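Side-chain contacts in designed helical repeat protein (PDB 5CWG), which has no known natural function but was designed de novo as a repeat protein, its chain folding into a stack of repeated helical hairpins: residues A[150-153]-A[154-157]; A[162-165]-A[166-170]. All coordinates share one frame; numbering follows the deposited sequence.

Interaction 1. Residues A[150-153]-A[154-157]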
ATOM      1  N   ILE A 150     -10.614  18.548   8.151  1.00 14.33           N
ATOM      2  CA  ILE A 150     -11.557  17.804   7.319  1.00 15.44           C
ATOM      3  C   ILE A 150     -11.776  16.448   7.948  1.00 16.07           C
ATOM      4  O   ILE A 150     -10.873  15.615   8.003  1.00 18.02           O
ATOM      5  CB  ILE A 150     -11.018  17.641   5.873  1.00 15.76           C
ATOM      6  CG1 ILE A 150     -10.875  19.018   5.211  1.00 17.11           C
ATOM      7  CG2 ILE A 150     -11.904  16.700   5.059  1.00 17.13           C
ATOM      8  CD1 ILE A 150     -10.099  19.024   3.871  1.00 18.37           C
ATOM      9  N   THR A 151     -12.999  16.243   8.407  1.00 15.30           N
ATOM     10  CA  THR A 151     -13.389  15.025   9.098  1.00 16.25           C
ATOM     11  C   THR A 151     -14.218  14.102   8.193  1.00 14.88           C
ATOM     12  O   THR A 151     -14.494  12.957   8.547  1.00 17.11           O
ATOM     13  CB  THR A 151     -14.194  15.358  10.355  1.00 20.25           C
ATOM     14  OG1 THR A 151     -15.225  16.292  10.007  1.00 21.86           O
ATOM     15  CG2 THR A 151     -13.285  15.980  11.430  1.00 23.47           C
ATOM     16  N   SER A 152     -14.594  14.588   7.019  1.00 14.18           N
ATOM     17  CA  SER A 152     -15.452  13.845   6.114  1.00 12.82           C
ATOM     18  C   SER A 152     -14.732  12.660   5.480  1.00 12.56           C
ATOM     19  O   SER A 152     -13.696  12.807   4.845  1.00 13.99           O
ATOM     20  CB  SER A 152     -15.911  14.766   4.992  1.00 12.17           C
ATOM     21  OG  SER A 152     -16.556  14.030   3.967  1.00 12.72           O
ATOM     22  N   SER A 153     -15.328  11.483   5.613  0.71 13.74           N
ATOM     23  CA  SER A 153     -14.798  10.312   4.920  0.71 14.98           C
ATOM     24  C   SER A 153     -15.008  10.422   3.414  0.71 12.75           C
ATOM     25  O   SER A 153     -14.170   9.966   2.652  0.71 13.55           O
ATOM     26  CB  SER A 153     -15.407   9.027   5.481  0.71 16.95           C
ATOM     27  OG  SER A 153     -16.809   9.156   5.659  0.71 19.34           O
ATOM     28  N   GLU A 154     -16.089  11.057   2.977  0.71 12.24           N
ATOM     29  CA  GLU A 154     -16.322  11.248   1.547  0.71 12.81           C
ATOM     30  C   GLU A 154     -15.259  12.128   0.926  0.71 12.13           C
ATOM     31  O   GLU A 154     -14.750  11.841  -0.161  0.71 12.42           O
ATOM     32  CB  GLU A 154     -17.708  11.835   1.291  0.71 14.38           C
ATOM     33  CG  GLU A 154     -18.847  10.814   1.498  0.71 18.93           C
ATOM     34  CD  GLU A 154     -18.680   9.603   0.592  0.71 22.65           C
ATOM     35  OE1 GLU A 154     -18.910   9.745  -0.624  0.71 27.07           O
ATOM     36  OE2 GLU A 154     -18.283   8.531   1.076  0.71 22.39           O
ATOM     37  N   THR A 155     -14.878  13.204   1.603  1.00 12.31           N
ATOM     38  CA  THR A 155     -13.861  14.094   1.078  1.00 12.19           C
ATOM     39  C   THR A 155     -12.532  13.361   0.878  1.00 11.91           C
ATOM     40  O   THR A 155     -11.856  13.498  -0.151  1.00 12.55           O
ATOM     41  CB  THR A 155     -13.692  15.329   1.945  1.00 13.55           C
ATOM     42  OG1 THR A 155     -14.938  16.013   1.983  1.00 14.81           O
ATOM     43  CG2 THR A 155     -12.641  16.270   1.385  1.00 14.41           C
ATOM     44  N   LEU A 156     -12.141  12.565   1.868  0.76 11.82           N
ATOM     45  CA  LEU A 156     -10.889  11.835   1.791  0.76 12.65           C
ATOM     46  C   LEU A 156     -10.950  10.721   0.749  0.76 11.78           C
ATOM     47  O   LEU A 156      -9.982  10.486   0.029  0.76 12.66           O
ATOM     48  CB  LEU A 156     -10.532  11.248   3.149  0.76 17.21           C
ATOM     49  CG  LEU A 156      -9.323  11.837   3.889  0.76 26.11           C
ATOM     50  CD1 LEU A 156      -8.957  10.953   5.047  0.76 27.60           C
ATOM     51  CD2 LEU A 156      -8.089  11.982   2.996  0.76 25.86           C
ATOM     52  N   LYS A 157     -12.075  10.029   0.649  1.00 12.34           N
ATOM     53  CA  LYS A 157     -12.238   9.023  -0.388  1.00 12.37           C
ATOM     54  C   LYS A 157     -12.119   9.673  -1.759  1.00 12.73           C
ATOM     55  O   LYS A 157     -11.416   9.157  -2.635  1.00 12.72           O
ATOM     56  CB  LYS A 157     -13.597   8.316  -0.290  1.00 12.15           C
ATOM     57  CG  LYS A 157     -13.793   7.401   0.919  1.00 13.36           C
ATOM     58  CD  LYS A 157     -15.258   7.076   1.174  1.00 14.94           C
ATOM     59  CE  LYS A 157     -15.933   6.397  -0.013  1.00 16.41           C
ATOM     60  NZ  LYS A 157     -17.397   6.124   0.262  1.00 18.23           N
TER
HETATM   61  O   HOH W   1     -17.908  15.793   1.916  1.00 40.61           O
HETATM   62  O   HOH W   2     -18.216   8.313   3.581  1.00 30.75           O
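Ser152 turns its hydroxyl forward over the first turn of helix 153-173, where OG accepts from Thr155 N at 3.0 Å with an N-H...O angle of 164°. The torsion explains the reach: OG stands anti to the backbone N (chi1 170°), beside the carbonyl carbon, and so faces the amides that follow. This is an N-cap, with the serine hydroxyl taking up an amide N-H that has no preceding helical turn to supply a carbonyl. A water bridges the same OG and Thr155 OG1, 3.0 Å from each, so the two hydroxyls share a partner at the surface. The methyl of Thr155 has a separate role. Its CG2 meets Ile150 CG2 at 3.8 Å, the two side chains crossing at about a right angle, and Ile150 in turn touches Phe188 and Ala192 of helix 177-195. Past the cap, the backbone pattern opens with a weak bond from Leu156 N to Ser152 O and is firm from Lys157 N to Ser153 O, 2.9 Å. The aliphatic part of Lys157 runs over that carbonyl, CG lying 3.1 Å from Ser153 O, before its chain bends at chi3. In at least one of the two conformers of Glu154, this bend lets NZ form a salt bridge to the syn lone pair of Glu154 OE2 at 2.7 Å. Glu104 is a second carboxylate partner of this ammonium.

Interaction 2. Residues A[162-165]-A[166-170]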
ATOM      1  N   GLU A 162      -9.267  10.641  -6.820  1.00 14.75           N
ATOM      2  CA  GLU A 162      -8.700  11.533  -7.812  1.00 15.50           C
ATOM      3  C   GLU A 162      -7.251  11.131  -8.115  1.00 14.81           C
ATOM      4  O   GLU A 162      -6.818  11.158  -9.263  1.00 16.09           O
ATOM      5  CB  GLU A 162      -8.845  12.993  -7.373  1.00 18.05           C
ATOM      6  CG  GLU A 162      -8.074  13.981  -8.197  1.00 20.38           C
ATOM      7  CD  GLU A 162      -8.589  14.151  -9.617  1.00 21.39           C
ATOM      8  OE1 GLU A 162      -9.717  13.698  -9.952  1.00 22.82           O
ATOM      9  OE2 GLU A 162      -7.839  14.776 -10.403  1.00 21.74           O
ATOM     10  N   ILE A 163      -6.494  10.747  -7.089  1.00 13.53           N
ATOM     11  CA  ILE A 163      -5.147  10.233  -7.323  1.00 13.72           C
ATOM     12  C   ILE A 163      -5.216   8.997  -8.236  1.00 13.30           C
ATOM     13  O   ILE A 163      -4.453   8.889  -9.198  1.00 14.47           O
ATOM     14  CB  ILE A 163      -4.419   9.915  -6.009  1.00 13.45           C
ATOM     15  CG1 ILE A 163      -4.297  11.170  -5.163  1.00 14.87           C
ATOM     16  CG2 ILE A 163      -3.049   9.333  -6.315  1.00 13.77           C
ATOM     17  CD1 ILE A 163      -3.842  10.869  -3.723  1.00 15.19           C
ATOM     18  N   ARG A 164      -6.103   8.062  -7.917  1.00 13.95           N
ATOM     19  CA  ARG A 164      -6.262   6.871  -8.727  1.00 15.31           C
ATOM     20  C   ARG A 164      -6.619   7.221 -10.175  1.00 16.98           C
ATOM     21  O   ARG A 164      -6.091   6.622 -11.106  1.00 19.32           O
ATOM     22  CB  ARG A 164      -7.332   5.963  -8.126  1.00 14.93           C
ATOM     23  CG  ARG A 164      -6.922   5.293  -6.846  1.00 15.38           C
ATOM     24  CD  ARG A 164      -7.994   4.371  -6.322  1.00 16.37           C
ATOM     25  NE  ARG A 164      -8.139   3.203  -7.206  1.00 16.88           N
ATOM     26  CZ  ARG A 164      -9.272   2.699  -7.672  1.00 23.27           C
ATOM     27  NH1 ARG A 164     -10.430   3.241  -7.330  1.00 28.37           N
ATOM     28  NH2 ARG A 164      -9.229   1.634  -8.472  1.00 26.19           N
ATOM     29  N   LYS A 165      -7.488   8.208 -10.357  0.67 16.37           N
ATOM     30  CA  LYS A 165      -7.922   8.615 -11.680  0.67 17.56           C
ATOM     31  C   LYS A 165      -6.769   9.211 -12.489  0.67 17.52           C
ATOM     32  O   LYS A 165      -6.643   8.994 -13.706  0.67 19.72           O
ATOM     33  CB  LYS A 165      -9.034   9.646 -11.556  0.67 19.46           C
ATOM     34  CG  LYS A 165      -9.615  10.091 -12.858  0.67 22.96           C
ATOM     35  CD  LYS A 165     -10.623  11.201 -12.636  0.67 26.98           C
ATOM     36  CE  LYS A 165     -11.117  11.782 -13.951  0.67 30.31           C
ATOM     37  NZ  LYS A 165     -12.234  12.752 -13.740  0.67 34.02           N
ATOM     38  N   ARG A 166      -5.906   9.972 -11.833  1.00 16.51           N
ATOM     39  CA  ARG A 166      -4.753  10.537 -12.511  1.00 17.26           C
ATOM     40  C   ARG A 166      -3.692   9.491 -12.829  1.00 17.45           C
ATOM     41  O   ARG A 166      -3.055   9.531 -13.892  1.00 18.90           O
ATOM     42  CB  ARG A 166      -4.177  11.673 -11.683  1.00 17.89           C
ATOM     43  CG  ARG A 166      -5.144  12.848 -11.492  1.00 20.85           C
ATOM     44  CD  ARG A 166      -5.199  13.839 -12.674  1.00 26.17           C
ATOM     45  NE  ARG A 166      -5.917  13.368 -13.857  1.00 31.66           N
ATOM     46  CZ  ARG A 166      -7.239  13.401 -14.021  1.00 34.37           C
ATOM     47  NH1 ARG A 166      -8.036  13.858 -13.068  1.00 34.75           N
ATOM     48  NH2 ARG A 166      -7.772  12.964 -15.155  1.00 36.94           N
ATOM     49  N   VAL A 167      -3.513   8.523 -11.953  1.00 16.52           N
ATOM     50  CA  VAL A 167      -2.627   7.408 -12.212  1.00 17.90           C
ATOM     51  C   VAL A 167      -3.126   6.593 -13.411  1.00 19.41           C
ATOM     52  O   VAL A 167      -2.346   6.225 -14.297  1.00 21.98           O
ATOM     53  CB  VAL A 167      -2.505   6.522 -10.961  1.00 19.33           C
ATOM     54  CG1 VAL A 167      -1.935   5.145 -11.297  1.00 21.97           C
ATOM     55  CG2 VAL A 167      -1.660   7.238  -9.905  1.00 18.92           C
ATOM     56  N   GLU A 168      -4.423   6.318 -13.454  1.00 21.09           N
ATOM     57  CA  GLU A 168      -5.016   5.550 -14.556  1.00 23.24           C
ATOM     58  C   GLU A 168      -4.833   6.282 -15.876  1.00 23.64           C
ATOM     59  O   GLU A 168      -4.589   5.657 -16.925  1.00 26.06           O
ATOM     60  CB  GLU A 168      -6.513   5.337 -14.293  1.00 24.05           C
ATOM     61  CG  GLU A 168      -6.811   4.326 -13.214  1.00 27.34           C
ATOM     62  CD  GLU A 168      -8.102   4.583 -12.426  1.00 31.11           C
ATOM     63  OE1 GLU A 168      -9.056   5.215 -12.946  1.00 31.20           O
ATOM     64  OE2 GLU A 168      -8.151   4.124 -11.265  1.00 31.78           O
ATOM     65  N   GLU A 169      -5.040   7.589 -15.861  1.00 22.99           N
ATOM     66  CA  GLU A 169      -4.869   8.411 -17.055  1.00 23.68           C
ATOM     67  C   GLU A 169      -3.418   8.329 -17.522  1.00 22.09           C
ATOM     68  O   GLU A 169      -3.143   8.136 -18.701  1.00 22.57           O
ATOM     69  CB  GLU A 169      -5.271   9.849 -16.728  1.00 26.30           C
ATOM     70  CG  GLU A 169      -5.025  10.879 -17.827  1.00 29.92           C
ATOM     71  CD  GLU A 169      -5.414  12.280 -17.347  1.00 34.22           C
ATOM     72  OE1 GLU A 169      -4.802  12.762 -16.371  1.00 33.97           O
ATOM     73  OE2 GLU A 169      -6.361  12.875 -17.907  1.00 39.16           O
ATOM     74  N   ALA A 170      -2.475   8.461 -16.591  1.00 20.98           N
ATOM     75  CA  ALA A 170      -1.057   8.364 -16.933  1.00 22.09           C
ATOM     76  C   ALA A 170      -0.738   7.015 -17.556  1.00 24.59           C
ATOM     77  O   ALA A 170       0.018   6.953 -18.527  1.00 25.06           O
ATOM     78  CB  ALA A 170      -0.205   8.620 -15.708  1.00 20.65           C
TER
HETATM   79  O   HOH W   3     -10.863  14.631 -12.255  1.00 37.09           O
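This is an intrahelical salt-bridge network laid along the polar side of helix 153-173, with Arg166 reaching back one turn to Glu162 and forward to Glu169. Backward, Arg166 NH1 donates to Glu162 OE2 at 2.8 Å. The oxygen lies only 3° from the guanidinium plane, and NH1 approaches on the syn side of the oxygen but 31° out of the carboxylate plane. Forward, Arg166 NE reaches Glu169 OE1 at 2.8 Å from above the carboxylate plane, and a weak bond joins NH2 to Glu169 OE2 at 3.1 Å. Bends at chi2 (-82°) and chi3 fold the arginine so that its guanidinium edge can serve both glutamates. Replacing Arg166 with an alanine would probably leave both carboxylates without this cationic mate and free the Glu169 side chain to turn. A water accepts from Arg166 NH1 and donates to Glu162 OE1, closing a second link between the two residues. Lys165, in at least one of its two conformers, lies alongside Arg166 and points the same way. Arg164 and Glu168 pair only loosely: OE2 sits over a guanidinium face, 3.9 Å from NH2, so charge alone acts. The stronger partners of Arg164 are Glu161 and Glu115. On the buried side, Ile163 CG2 and Val167 CG2 are 4.4 Å apart; Ile163 packs on Leu112 of helix 103-123, on Ala137 and Val141 of helix 127-148 and on Ala184 of helix 177-195, while Val167 rests on Ile177.

Both interactions are local contacts on helix 153-173, interaction 1 at its N-terminal end and interaction 2 further along, with centres about 19 Å apart and nearest atoms about 5 Å apart. Interaction 1 is a surface contact where loop becomes helix, and its chemistry is that of a start: a hydroxyl cap and a bridging water, with a lysine paired to carboxylates at the side. Interaction 2 lies within continuous helix and is partly buried, dividing into a charged outer side and an apolar inner one. Val141 of helix 127-148 links the two, touching Leu156 in the first and Ile163 in the second; helices 103-123 and 177-195 also adjoin both.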